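PDB 5HSM: HTH-type transcriptional repressor Rv2887 from Mycobacterium tuberculosis, which represses the methyltransferase gene htm by binding its promoter, represses several other genes, and binds salicylate, para-aminosalicylic acid and gemfibrozil. Local coordinates for residues 60-65 with 92-97; 137-142 with 149-154. One frame throughout, in Å; residues are numbered along the deposited sequence.

Interaction 1 of 2, residues 60-65 with 92-97; sequences VCLRML and RKLEDA
L94 reaches across from helix 84-96 and sets one methyl, CD1, against the side of helix 56-67. That methyl lies 3.8 Å from C61 SG and 4.0 Å from C61 CB, so it sits beside the CB-SG bond rather than against the sulfur alone. It also comes within 4.1 Å of the backbone N of L62, which puts it close against the helix surface at the step from C61 to L62. The other branch of L94, CD2, approaches L62 CD1 more loosely, at 4.4 Å. L94 CG stands anti to its own carbonyl carbon (chi1 -74°), and the extended second torsion (173°) sends CD1 onward to the facing helix. Both helices belong to the winged helix-turn-helix domain of the MarR family, and the contact is part of its hydrophobic core; L62 CA and L94 CA, the closest such pair in the two segments, are 8.0 Å apart. Further round the core, C61 also packs on M87, V90 and L91, while L62 and L65 touch L116. Beyond D96 the chain leaves the helix, and a backbone hydrogen bond between L94 and V100 ties the following segment back to it. Elsewhere on helix 84-96, R92 bridges two acids: E95 OE1 sits at the guanidinium edge, 3.5 Å from NH1 in a weak hydrogen bond, whereas D96 OD1 lies over a guanidinium face, an ion pair by charge alone.

Interaction 2 of 2, residues 137-142 with 149-154; sequences RVLARL and EFKRML. With SO4 (sulfate ion), chain B.
L139 CD1 and K151 CE press together at 3.4 Å, tighter than normal van der Waals contact, where the two side chains cross at about a right angle. The lysine is extended beyond CG, so its methylene chain carries CE to the leucine methyl while NZ stays 4.1 Å from CD1. Next to this pair, L142 CD1 meets F150 at the root of its ring, 3.9 Å from both CB and CG, and L139 CD2 comes obliquely to the ring at 4.4 Å from F150 CD2. L154 CG of the next turn packs over one ring face. A type I turn from L139 to L142 follows helix 118-139 and sets L142 beside L139 against helix 144-157, within the dimerisation region of the MarR fold; F150 also meets F150 of the second subunit. R152 holds a sulfate, probably from the crystallisation liquor: NH1 gives O1 a nearly straight 2.9 Å bond (168°), NH2 reaches O3 at 3.2 Å, and R148 is a further donor. L142 O accepts a hydrogen bond from Q147 NE2, but between 137-142 and 149-154 themselves the contact is apolar, with K151 supplying aliphatic carbons.

In the fold
Interactions 1 and 2 lie on opposite sides of the chain's centre, their own centres 31 Å apart and their nearest atoms about 15 Å apart. Interaction 1 packs the winged helix-turn-helix domain, interaction 2 the far end of the dimerisation region, and helix 118-139 runs between them. Of the salicylate-binding residues, R63 lies in 60-65 but takes no part in the contact with 92-97, pairing instead with E128 on helix 118-139 and D27 of the second subunit; D135 is about 4 Å from L139, side chain to side chain. Both segment pairs include residues that meet the second subunit. Ligand or DNA binding changes the N-terminal region and winged domain, and salicylate stabilises a form incompatible with DNA.

Interaction 1 of 2, residues 60-65 with 92-97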
loop_
_atom_site.group_PDB
_atom_site.type_symbol
_atom_site.label_atom_id
_atom_site.label_comp_id
_atom_site.label_asym_id
_atom_site.label_seq_id
_atom_site.Cartn_x
_atom_site.Cartn_y
_atom_site.Cartn_z
ATOM N N VAL A 60 9.207 -10.283 2.278
ATOM C CA VAL A 60 8.838 -9.492 3.459
ATOM C C VAL A 60 8.869 -10.355 4.738
ATOM O O VAL A 60 9.461 -9.960 5.765
ATOM C CB VAL A 60 7.458 -8.844 3.259
ATOM C CG1 VAL A 60 6.958 -8.210 4.546
ATOM C CG2 VAL A 60 7.540 -7.780 2.147
ATOM N N CYS A 61 8.273 -11.544 4.666
ATOM C CA CYS A 61 8.313 -12.491 5.785
ATOM C C CYS A 61 9.747 -12.874 6.174
ATOM O O CYS A 61 10.136 -12.800 7.344
ATOM C CB CYS A 61 7.519 -13.754 5.440
ATOM S SG CYS A 61 7.553 -15.046 6.709
ATOM N N LEU A 62 10.521 -13.308 5.181
ATOM C CA LEU A 62 11.938 -13.624 5.359
ATOM C C LEU A 62 12.719 -12.510 6.077
ATOM O O LEU A 62 13.466 -12.762 7.028
ATOM C CB LEU A 62 12.556 -13.907 3.982
ATOM C CG LEU A 62 13.884 -14.647 3.851
ATOM C CD1 LEU A 62 13.774 -16.049 4.425
ATOM C CD2 LEU A 62 14.286 -14.702 2.386
ATOM N N ARG A 63 12.534 -11.275 5.628
ATOM C CA ARG A 63 13.247 -10.145 6.198
ATOM C C ARG A 63 12.823 -9.900 7.650
ATOM O O ARG A 63 13.665 -9.642 8.532
ATOM C CB ARG A 63 13.015 -8.891 5.346
ATOM C CG ARG A 63 13.756 -7.678 5.854
ATOM C CD ARG A 63 14.163 -6.766 4.724
ATOM N NE ARG A 63 15.031 -5.686 5.187
ATOM C CZ ARG A 63 16.329 -5.828 5.457
ATOM N NH1 ARG A 63 16.925 -7.009 5.321
ATOM N NH2 ARG A 63 17.035 -4.782 5.866
ATOM N N MET A 64 11.519 -10.004 7.900
ATOM C CA MET A 64 10.997 -9.830 9.256
ATOM C C MET A 64 11.586 -10.864 10.219
ATOM O O MET A 64 11.969 -10.542 11.351
ATOM C CB MET A 64 9.473 -9.924 9.263
ATOM C CG MET A 64 8.781 -8.700 8.714
ATOM S SD MET A 64 7.017 -8.702 9.071
ATOM C CE MET A 64 6.457 -10.090 8.100
ATOM N N LEU A 65 11.650 -12.110 9.765
ATOM C CA LEU A 65 12.231 -13.180 10.573
ATOM C C LEU A 65 13.751 -13.082 10.731
ATOM O O LEU A 65 14.309 -13.541 11.736
ATOM C CB LEU A 65 11.863 -14.537 9.979
ATOM C CG LEU A 65 10.456 -15.007 10.336
ATOM C CD1 LEU A 65 10.151 -16.324 9.640
ATOM C CD2 LEU A 65 10.345 -15.165 11.844
ATOM N N ARG A 92 4.676 -21.533 4.755
ATOM C CA ARG A 92 4.736 -22.887 4.208
ATOM C C ARG A 92 5.638 -22.915 2.979
ATOM O O ARG A 92 6.515 -23.775 2.861
ATOM C CB ARG A 92 3.336 -23.403 3.859
ATOM C CG ARG A 92 3.316 -24.798 3.246
ATOM C CD ARG A 92 3.970 -25.823 4.167
ATOM N NE ARG A 92 3.932 -27.175 3.612
ATOM C CZ ARG A 92 4.680 -28.184 4.049
ATOM N NH1 ARG A 92 5.534 -27.997 5.050
ATOM N NH2 ARG A 92 4.577 -29.378 3.484
ATOM N N LYS A 93 5.437 -21.969 2.065
ATOM C CA LYS A 93 6.282 -21.930 0.874
ATOM C C LYS A 93 7.757 -21.698 1.224
ATOM O O LYS A 93 8.645 -22.271 0.585
ATOM C CB LYS A 93 5.788 -20.863 -0.100
ATOM C CG LYS A 93 4.540 -21.287 -0.853
ATOM C CD LYS A 93 3.838 -20.108 -1.500
ATOM C CE LYS A 93 2.442 -20.500 -1.971
ATOM N NZ LYS A 93 2.289 -21.977 -2.103
ATOM N N LEU A 94 8.024 -20.887 2.246
ATOM C CA LEU A 94 9.408 -20.677 2.673
ATOM C C LEU A 94 10.007 -21.923 3.328
ATOM O O LEU A 94 11.200 -22.197 3.164
ATOM C CB LEU A 94 9.503 -19.484 3.623
ATOM C CG LEU A 94 9.363 -18.109 2.964
ATOM C CD1 LEU A 94 9.292 -17.009 4.014
ATOM C CD2 LEU A 94 10.530 -17.864 2.042
ATOM N N GLU A 95 9.193 -22.675 4.066
ATOM C CA GLU A 95 9.656 -23.940 4.633
ATOM C C GLU A 95 10.011 -24.885 3.496
ATOM O O GLU A 95 11.052 -25.547 3.518
ATOM C CB GLU A 95 8.595 -24.578 5.533
ATOM C CG GLU A 95 8.287 -23.804 6.804
ATOM C CD GLU A 95 6.993 -24.257 7.456
ATOM O OE1 GLU A 95 6.469 -25.317 7.051
ATOM O OE2 GLU A 95 6.496 -23.551 8.362
ATOM N N ASP A 96 9.141 -24.929 2.492
ATOM C CA ASP A 96 9.351 -25.778 1.322
ATOM C C ASP A 96 10.686 -25.514 0.636
ATOM O O ASP A 96 11.295 -26.429 0.064
ATOM C CB ASP A 96 8.223 -25.588 0.297
ATOM C CG ASP A 96 6.904 -26.153 0.767
ATOM O OD1 ASP A 96 6.892 -26.841 1.805
ATOM O OD2 ASP A 96 5.885 -25.953 0.064
ATOM N N ALA A 97 11.117 -24.258 0.663
ATOM C CA ALA A 97 12.367 -23.864 0.026
ATOM C C ALA A 97 13.561 -24.033 0.965
ATOM O O ALA A 97 14.691 -23.718 0.597
ATOM C CB ALA A 97 12.278 -22.425 -0.464
#

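Interaction 2 of 2, residues 137-142 with 149-154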
loop_
_atom_site.group_PDB
_atom_site.type_symbol
_atom_site.label_atom_id
_atom_site.label_comp_id
_atom_site.label_asym_id
_atom_site.label_seq_id
_atom_site.Cartn_x
_atom_site.Cartn_y
_atom_site.Cartn_z
ATOM N N ARG A 137 17.741 1.043 -9.662
ATOM C CA ARG A 137 17.405 1.008 -11.085
ATOM C C ARG A 137 16.236 1.927 -11.404
ATOM O O ARG A 137 16.225 2.584 -12.454
ATOM C CB ARG A 137 17.073 -0.412 -11.542
ATOM C CG ARG A 137 18.307 -1.287 -11.730
ATOM C CD ARG A 137 17.973 -2.526 -12.527
ATOM N NE ARG A 137 17.030 -3.423 -11.853
ATOM C CZ ARG A 137 17.381 -4.317 -10.935
ATOM N NH1 ARG A 137 18.647 -4.414 -10.534
ATOM N NH2 ARG A 137 16.466 -5.114 -10.408
ATOM N N VAL A 138 15.240 1.961 -10.527
ATOM C CA VAL A 138 14.133 2.900 -10.776
ATOM C C VAL A 138 14.567 4.358 -10.606
ATOM O O VAL A 138 14.290 5.210 -11.468
ATOM C CB VAL A 138 12.927 2.610 -9.872
ATOM C CG1 VAL A 138 11.871 3.690 -10.040
ATOM C CG2 VAL A 138 12.348 1.242 -10.226
ATOM N N LEU A 139 15.275 4.646 -9.517
ATOM C CA LEU A 139 15.796 6.000 -9.314
ATOM C C LEU A 139 16.664 6.505 -10.481
ATOM O O LEU A 139 16.641 7.685 -10.806
ATOM C CB LEU A 139 16.610 6.055 -8.028
ATOM C CG LEU A 139 15.979 6.706 -6.809
ATOM C CD1 LEU A 139 17.018 6.728 -5.714
ATOM C CD2 LEU A 139 15.480 8.118 -7.126
ATOM N N ALA A 140 17.429 5.617 -11.108
ATOM C CA ALA A 140 18.372 6.031 -12.149
ATOM C C ALA A 140 17.698 6.464 -13.459
ATOM O O ALA A 140 18.380 6.864 -14.406
ATOM C CB ALA A 140 19.367 4.916 -12.425
ATOM N N ARG A 141 16.372 6.387 -13.509
ATOM C CA ARG A 141 15.604 6.973 -14.607
ATOM C C ARG A 141 15.785 8.487 -14.617
ATOM O O ARG A 141 15.584 9.140 -15.631
ATOM C CB ARG A 141 14.119 6.636 -14.482
ATOM C CG ARG A 141 13.755 5.182 -14.738
ATOM C CD ARG A 141 12.258 4.983 -14.508
ATOM N NE ARG A 141 11.820 3.653 -14.923
ATOM C CZ ARG A 141 10.554 3.322 -15.158
ATOM N NH1 ARG A 141 9.599 4.230 -15.035
ATOM N NH2 ARG A 141 10.244 2.090 -15.539
ATOM N N LEU A 142 16.143 9.042 -13.465
ATOM C CA LEU A 142 16.423 10.463 -13.353
ATOM C C LEU A 142 17.926 10.710 -13.402
ATOM O O LEU A 142 18.713 9.860 -12.986
ATOM C CB LEU A 142 15.850 11.018 -12.041
ATOM C CG LEU A 142 14.357 10.899 -11.736
ATOM C CD1 LEU A 142 14.066 11.426 -10.330
ATOM C CD2 LEU A 142 13.551 11.687 -12.763
ATOM N N GLU A 149 17.533 16.350 -6.117
ATOM C CA GLU A 149 16.415 17.264 -5.948
ATOM C C GLU A 149 15.134 16.526 -5.546
ATOM O O GLU A 149 14.415 16.931 -4.617
ATOM C CB GLU A 149 16.183 18.054 -7.223
ATOM C CG GLU A 149 14.938 18.898 -7.156
ATOM C CD GLU A 149 15.003 20.072 -8.087
ATOM O OE1 GLU A 149 15.519 19.899 -9.213
ATOM O OE2 GLU A 149 14.561 21.170 -7.682
ATOM N N PHE A 150 14.871 15.432 -6.250
ATOM C CA PHE A 150 13.673 14.617 -6.055
ATOM C C PHE A 150 13.633 14.046 -4.647
ATOM O O PHE A 150 12.600 14.072 -3.986
ATOM C CB PHE A 150 13.632 13.483 -7.079
ATOM C CG PHE A 150 12.432 12.599 -6.960
ATOM C CD1 PHE A 150 11.174 13.070 -7.296
ATOM C CD2 PHE A 150 12.559 11.294 -6.522
ATOM C CE1 PHE A 150 10.056 12.250 -7.193
ATOM C CE2 PHE A 150 11.450 10.476 -6.411
ATOM C CZ PHE A 150 10.197 10.955 -6.746
ATOM N N LYS A 151 14.772 13.529 -4.187
ATOM C CA LYS A 151 14.819 12.984 -2.839
ATOM C C LYS A 151 14.596 14.061 -1.794
ATOM O O LYS A 151 13.979 13.801 -0.763
ATOM C CB LYS A 151 16.155 12.311 -2.571
ATOM C CG LYS A 151 16.349 10.991 -3.271
ATOM C CD LYS A 151 17.775 10.538 -2.982
ATOM C CE LYS A 151 18.074 9.177 -3.529
ATOM N NZ LYS A 151 19.517 8.807 -3.277
ATOM N N ARG A 152 15.131 15.255 -2.029
ATOM C CA ARG A 152 14.902 16.335 -1.069
ATOM C C ARG A 152 13.418 16.687 -1.007
ATOM O O ARG A 152 12.856 16.926 0.070
ATOM C CB ARG A 152 15.728 17.565 -1.431
ATOM C CG ARG A 152 17.225 17.394 -1.185
ATOM C CD ARG A 152 17.933 18.735 -1.215
ATOM N NE ARG A 152 17.821 19.398 -2.514
ATOM C CZ ARG A 152 18.754 19.349 -3.461
ATOM N NH1 ARG A 152 19.878 18.676 -3.252
ATOM N NH2 ARG A 152 18.571 19.983 -4.615
ATOM N N MET A 153 12.765 16.708 -2.162
ATOM C CA MET A 153 11.349 17.050 -2.162
ATOM C C MET A 153 10.473 15.963 -1.537
ATOM O O MET A 153 9.560 16.272 -0.756
ATOM C CB MET A 153 10.904 17.386 -3.581
ATOM C CG MET A 153 11.354 18.797 -3.951
ATOM S SD MET A 153 10.813 19.347 -5.564
ATOM C CE MET A 153 11.368 17.961 -6.494
ATOM N N LEU A 154 10.746 14.699 -1.861
ATOM C CA LEU A 154 10.109 13.583 -1.158
ATOM C C LEU A 154 10.306 13.695 0.350
ATOM O O LEU A 154 9.375 13.490 1.142
ATOM C CB LEU A 154 10.679 12.246 -1.617
ATOM C CG LEU A 154 10.099 11.605 -2.865
ATOM C CD1 LEU A 154 10.626 10.191 -2.980
ATOM C CD2 LEU A 154 8.584 11.604 -2.804
HETATM S S SO4 B . 22.305 19.932 -5.861
HETATM O O1 SO4 B . 21.612 18.686 -5.544
HETATM O O2 SO4 B . 22.995 19.796 -7.141
HETATM O O3 SO4 B . 21.340 21.026 -5.949
HETATM O O4 SO4 B . 23.280 20.211 -4.808
#